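Local coordinates for protein DNA-binding response regulator, merR family (Colwellia psychrerythraea, PDB 3CNB) that probably binds DNA as a MerR-family response regulator, this chain being its signal receiver domain, at residues Gly69-Lys77 / Asn98-Glu108. Numbering follows the deposited sequence.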
ATOM      1  N   GLY A  69      -3.655  -8.687   6.401  1.00 25.90           N
ATOM      2  CA  GLY A  69      -3.128  -7.328   6.130  1.00 19.47           C
ATOM      3  C   GLY A  69      -2.810  -6.512   7.373  1.00 25.82           C
ATOM      4  O   GLY A  69      -1.887  -5.682   7.381  1.00 27.21           O
ATOM      5  N   PHE A  70      -3.557  -6.751   8.443  1.00 25.43           N
ATOM      6  CA  PHE A  70      -3.336  -6.043   9.709  1.00 21.23           C
ATOM      7  C   PHE A  70      -2.001  -6.418  10.333  1.00 22.49           C
ATOM      8  O   PHE A  70      -1.228  -5.557  10.787  1.00 22.58           O
ATOM      9  CB  PHE A  70      -4.492  -6.326  10.663  1.00 24.69           C
ATOM     10  CG  PHE A  70      -5.820  -5.826  10.154  1.00 28.93           C
ATOM     11  CD1 PHE A  70      -6.247  -4.526  10.438  1.00 26.47           C
ATOM     12  CD2 PHE A  70      -6.629  -6.643   9.376  1.00 24.36           C
ATOM     13  CE1 PHE A  70      -7.478  -4.058   9.954  1.00 21.94           C
ATOM     14  CE2 PHE A  70      -7.844  -6.197   8.894  1.00 30.27           C
ATOM     15  CZ  PHE A  70      -8.276  -4.902   9.172  1.00 27.68           C
ATOM     16  N   SER A  71      -1.711  -7.716  10.283  1.00 22.17           N
ATOM     17  CA  SER A  71      -0.470  -8.285  10.771  1.00 26.65           C
ATOM     18  C   SER A  71       0.739  -7.832   9.936  1.00 20.19           C
ATOM     19  O   SER A  71       1.786  -7.460  10.487  1.00 26.41           O
ATOM     20  CB  SER A  71      -0.597  -9.826  10.738  1.00 27.79           C
ATOM     21  OG  SER A  71       0.087 -10.406  11.825  1.00 42.55           O
ATOM     22  N   ILE A  72       0.582  -7.891   8.610  1.00 18.20           N
ATOM     23  CA  ILE A  72       1.588  -7.468   7.639  1.00 17.46           C
ATOM     24  C   ILE A  72       1.949  -5.986   7.851  1.00 24.76           C
ATOM     25  O   ILE A  72       3.133  -5.620   7.900  1.00 25.78           O
ATOM     26  CB  ILE A  72       1.102  -7.720   6.195  1.00 20.34           C
ATOM     27  CG1 ILE A  72       1.444  -9.150   5.761  1.00 28.37           C
ATOM     28  CG2 ILE A  72       1.887  -6.867   5.187  1.00 19.80           C
ATOM     29  CD1 ILE A  72       0.581 -10.250   6.257  1.00 37.00           C
ATOM     30  N   CYS A  73       0.928  -5.149   8.010  1.00 24.09           N
ATOM     31  CA  CYS A  73       1.138  -3.718   8.298  1.00 21.68           C
ATOM     32  C   CYS A  73       1.908  -3.504   9.597  1.00 21.81           C
ATOM     33  O   CYS A  73       2.858  -2.723   9.650  1.00 25.50           O
ATOM     34  CB  CYS A  73      -0.198  -2.985   8.388  1.00 24.03           C
ATOM     35  SG  CYS A  73      -0.033  -1.190   8.655  1.00 21.96           S
ATOM     36  N   HIS A  74       1.496  -4.208  10.644  1.00 20.96           N
ATOM     37  CA  HIS A  74       2.198  -4.172  11.914  1.00 24.62           C
ATOM     38  C   HIS A  74       3.658  -4.593  11.767  1.00 20.91           C
ATOM     39  O   HIS A  74       4.553  -3.887  12.249  1.00 22.58           O
ATOM     40  CB  HIS A  74       1.481  -5.069  12.920  1.00 33.77           C
ATOM     41  CG  HIS A  74       2.094  -5.059  14.282  1.00 35.61           C
ATOM     42  ND1 HIS A  74       2.460  -3.896  14.924  1.00 41.12           N
ATOM     43  CD2 HIS A  74       2.382  -6.069  15.134  1.00 42.43           C
ATOM     44  CE1 HIS A  74       2.958  -4.192  16.110  1.00 40.18           C
ATOM     45  NE2 HIS A  74       2.913  -5.503  16.265  1.00 46.45           N
ATOM     46  N   ARG A  75       3.907  -5.711  11.077  1.00 22.94           N
ATOM     47  CA  ARG A  75       5.298  -6.160  10.796  1.00 21.58           C
ATOM     48  C   ARG A  75       6.123  -5.136  10.026  1.00 22.13           C
ATOM     49  O   ARG A  75       7.300  -4.976  10.315  1.00 23.31           O
ATOM     50  CB  ARG A  75       5.334  -7.518  10.053  1.00 25.74           C
ATOM     51  CG  ARG A  75       6.746  -8.036   9.669  1.00 26.53           C
ATOM     52  CD  ARG A  75       7.098  -7.726   8.195  1.00 31.21           C
ATOM     53  NE  ARG A  75       8.471  -8.112   7.847  1.00 37.42           N
ATOM     54  CZ  ARG A  75       9.528  -7.302   7.864  1.00 39.24           C
ATOM     55  NH1 ARG A  75       9.395  -6.026   8.195  1.00 38.51           N
ATOM     56  NH2 ARG A  75      10.725  -7.768   7.537  1.00 33.87           N
ATOM     57  N   ILE A  76       5.529  -4.478   9.026  1.00 21.50           N
ATOM     58  CA  ILE A  76       6.255  -3.448   8.257  1.00 21.21           C
ATOM     59  C   ILE A  76       6.650  -2.274   9.159  1.00 22.65           C
ATOM     60  O   ILE A  76       7.810  -1.867   9.194  1.00 21.11           O
ATOM     61  CB  ILE A  76       5.462  -2.914   7.024  1.00 20.69           C
ATOM     62  CG1 ILE A  76       5.367  -3.994   5.940  1.00 23.70           C
ATOM     63  CG2 ILE A  76       6.145  -1.613   6.441  1.00 20.47           C
ATOM     64  CD1 ILE A  76       4.213  -3.832   4.956  1.00 18.70           C
ATOM     65  N   LYS A  77       5.677  -1.756   9.901  1.00 19.73           N
ATOM     66  CA  LYS A  77       5.874  -0.507  10.648  1.00 21.63           C
ATOM     67  C   LYS A  77       6.606  -0.663  11.988  1.00 23.12           C
ATOM     68  O   LYS A  77       7.018   0.334  12.581  1.00 26.67           O
ATOM     69  CB  LYS A  77       4.523   0.223  10.831  1.00 17.93           C
ATOM     70  CG  LYS A  77       3.888   0.679   9.503  1.00 14.32           C
ATOM     71  CD  LYS A  77       4.758   1.714   8.788  1.00 20.70           C
ATOM     72  CE  LYS A  77       4.841   3.060   9.535  1.00 20.86           C
ATOM     73  NZ  LYS A  77       5.557   4.046   8.672  1.00 19.22           N
ATOM     74  N   ASN A  98     -12.122  -1.447  11.217  1.00 30.46           N
ATOM     75  CA  ASN A  98     -11.003  -1.788  10.318  1.00 30.35           C
ATOM     76  C   ASN A  98     -10.044  -0.637  10.003  1.00 24.70           C
ATOM     77  O   ASN A  98      -8.822  -0.816   9.982  1.00 27.09           O
ATOM     78  CB  ASN A  98     -11.526  -2.390   9.015  1.00 33.80           C
ATOM     79  CG  ASN A  98     -11.997  -3.840   9.174  1.00 45.79           C
ATOM     80  OD1 ASN A  98     -11.731  -4.500  10.186  1.00 49.28           O
ATOM     81  ND2 ASN A  98     -12.697  -4.339   8.162  1.00 41.39           N
ATOM     82  N   VAL A  99     -10.602   0.541   9.747  1.00 25.03           N
ATOM     83  CA  VAL A  99      -9.817   1.773   9.615  1.00 20.37           C
ATOM     84  C   VAL A  99      -9.044   2.099  10.901  1.00 20.68           C
ATOM     85  O   VAL A  99      -7.842   2.325  10.859  1.00 25.91           O
ATOM     86  CB  VAL A  99     -10.703   2.991   9.209  1.00 24.35           C
ATOM     87  CG1 VAL A  99      -9.893   4.300   9.231  1.00 21.09           C
ATOM     88  CG2 VAL A  99     -11.271   2.786   7.825  1.00 17.04           C
ATOM     89  N   SER A 100      -9.730   2.107  12.035  1.00 22.43           N
ATOM     90  CA  SER A 100      -9.082   2.414  13.307  1.00 20.42           C
ATOM     91  C   SER A 100      -7.952   1.426  13.603  1.00 18.75           C
ATOM     92  O   SER A 100      -6.911   1.820  14.098  1.00 27.95           O
ATOM     93  CB  SER A 100     -10.096   2.407  14.450  1.00 20.35           C
ATOM     94  OG  SER A 100     -10.983   3.518  14.357  1.00 28.57           O
ATOM     95  N   ARG A 101      -8.179   0.150  13.302  1.00 21.55           N
ATOM     96  CA  ARG A 101      -7.178  -0.907  13.517  1.00 21.79           C
ATOM     97  C   ARG A 101      -5.986  -0.747  12.603  1.00 19.86           C
ATOM     98  O   ARG A 101      -4.845  -0.782  13.056  1.00 24.47           O
ATOM     99  CB  ARG A 101      -7.786  -2.274  13.234  1.00 27.85           C
ATOM    100  CG  ARG A 101      -8.518  -2.881  14.375  1.00 36.47           C
ATOM    101  CD  ARG A 101      -8.855  -4.317  14.022  1.00 45.03           C
ATOM    102  NE  ARG A 101      -7.691  -5.186  14.098  1.00 37.66           N
ATOM    103  CZ  ARG A 101      -7.559  -6.321  13.419  1.00 40.12           C
ATOM    104  NH1 ARG A 101      -8.520  -6.725  12.592  1.00 34.49           N
ATOM    105  NH2 ARG A 101      -6.461  -7.048  13.570  1.00 31.39           N
ATOM    106  N   ILE A 102      -6.240  -0.596  11.305  1.00 17.87           N
ATOM    107  CA  ILE A 102      -5.131  -0.468  10.381  1.00 16.34           C
ATOM    108  C   ILE A 102      -4.270   0.785  10.647  1.00 24.69           C
ATOM    109  O   ILE A 102      -3.020   0.730  10.614  1.00 23.61           O
ATOM    110  CB  ILE A 102      -5.560  -0.639   8.893  1.00 22.23           C
ATOM    111  CG1 ILE A 102      -4.367  -1.100   8.043  1.00 15.30           C
ATOM    112  CG2 ILE A 102      -6.207   0.647   8.314  1.00 19.39           C
ATOM    113  CD1 ILE A 102      -3.826  -2.494   8.389  1.00 14.84           C
ATOM    114  N   VAL A 103      -4.927   1.902  10.950  1.00 17.55           N
ATOM    115  CA  VAL A 103      -4.223   3.123  11.250  1.00 17.61           C
ATOM    116  C   VAL A 103      -3.394   2.974  12.536  1.00 16.67           C
ATOM    117  O   VAL A 103      -2.212   3.362  12.572  1.00 23.25           O
ATOM    118  CB  VAL A 103      -5.192   4.360  11.255  1.00 19.23           C
ATOM    119  CG1 VAL A 103      -4.512   5.581  11.811  1.00 27.12           C
ATOM    120  CG2 VAL A 103      -5.682   4.628   9.818  1.00 16.30           C
ATOM    121  N   ALA A 104      -3.981   2.364  13.565  1.00 18.78           N
ATOM    122  CA  ALA A 104      -3.265   2.192  14.846  1.00 20.72           C
ATOM    123  C   ALA A 104      -2.057   1.262  14.694  1.00 26.56           C
ATOM    124  O   ALA A 104      -1.088   1.380  15.439  1.00 23.22           O
ATOM    125  CB  ALA A 104      -4.191   1.654  15.892  1.00 17.74           C
ATOM    126  N   LEU A 105      -2.116   0.378  13.697  1.00 22.72           N
ATOM    127  CA  LEU A 105      -1.013  -0.532  13.349  1.00 20.10           C
ATOM    128  C   LEU A 105       0.084   0.097  12.487  1.00 28.77           C
ATOM    129  O   LEU A 105       1.085  -0.562  12.195  1.00 24.26           O
ATOM    130  CB  LEU A 105      -1.562  -1.814  12.720  1.00 18.55           C
ATOM    131  CG  LEU A 105      -2.244  -2.706  13.771  1.00 29.78           C
ATOM    132  CD1 LEU A 105      -3.017  -3.837  13.134  1.00 29.59           C
ATOM    133  CD2 LEU A 105      -1.242  -3.265  14.815  1.00 21.51           C
ATOM    134  N   GLY A 106      -0.089   1.371  12.106  1.00 19.96           N
ATOM    135  CA  GLY A 106       0.939   2.103  11.384  1.00 22.77           C
ATOM    136  C   GLY A 106       0.646   2.606   9.968  1.00 18.17           C
ATOM    137  O   GLY A 106       1.431   3.379   9.429  1.00 25.15           O
ATOM    138  N   ALA A 107      -0.457   2.181   9.360  1.00 16.25           N
ATOM    139  CA  ALA A 107      -0.901   2.725   8.063  1.00 20.82           C
ATOM    140  C   ALA A 107      -1.239   4.227   8.183  1.00 20.30           C
ATOM    141  O   ALA A 107      -1.747   4.651   9.215  1.00 21.41           O
ATOM    142  CB  ALA A 107      -2.106   1.959   7.551  1.00 18.03           C
ATOM    143  N   GLU A 108      -0.965   5.019   7.141  1.00 21.79           N
ATOM    144  CA  GLU A 108      -1.268   6.474   7.183  1.00 22.05           C
ATOM    145  C   GLU A 108      -2.761   6.705   7.152  1.00 23.67           C
ATOM    146  O   GLU A 108      -3.290   7.657   7.747  1.00 26.69           O
ATOM    147  CB  GLU A 108      -0.639   7.223   5.993  1.00 20.66           C
ATOM    148  CG  GLU A 108       0.856   7.160   5.927  1.00 23.70           C
ATOM    149  CD  GLU A 108       1.520   7.665   7.170  1.00 36.09           C
ATOM    150  OE1 GLU A 108       1.033   8.665   7.757  1.00 42.28           O
ATOM    151  OE2 GLU A 108       2.540   7.062   7.555  1.00 33.70           O
TER
HETATM  152  O   HOH W   1       2.825  -0.795  14.400  1.00 44.30           O
HETATM  153  O   HOH W   2       2.813   4.446   7.246  1.00 22.27           O
HETATM  154  O   HOH W   3       4.512   6.498   9.791  1.00 40.88           O
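The guanidinium of Arg101 lies flat over one face of the Phe70 ring, a cation-pi stack with planes 11° apart and CZ 3.9 Å from the ring centroid. The backbone O of Asn98 sits at the ring's edge, in its plane, 3.5 Å from Phe70 CE1. The Asn98 amide is turned from the ring, its OD1 near Phe70 CZ. At the His74 ring a water lies at the edge, in plane, and joins ND1 to Leu105 O. Ile102 CD1 meets Phe70 CD1 obliquely. This is the CheY-like receiver fold, a parallel sheet flanked by helices. Segments 69-77 and 98-104 lie on neighbouring helices in it, with axes 24° from parallel, joined through strand 86-91. Phe70 CG stands anti to the carbonyl carbon (chi1 -63°), which sends the ring across to the other helix. An alanine in place of Phe70 is likely to leave the Arg101 guanidinium without its stacking surface and open a gap beside Ile102 CD1. Deeper in, Cys73 CB packs on Ile102 CD1 at 3.7 Å, while its SG touches Ala107 CB. Leu105 is forked: CD1 rests against Phe70 CB, CD2 against His74. No direct hydrogen bond links the segments; water does. Gly106, just past the helix, has positive phi in a Schellman motif, where a CB would clash with Lys77 CG. Lys77 NZ bonds to the carbonyls of Ala83 and Ile85. It donates to a second water, which in turn donates to Gly106 O at 2.8 Å and to Glu108 OE2 at 2.6 Å.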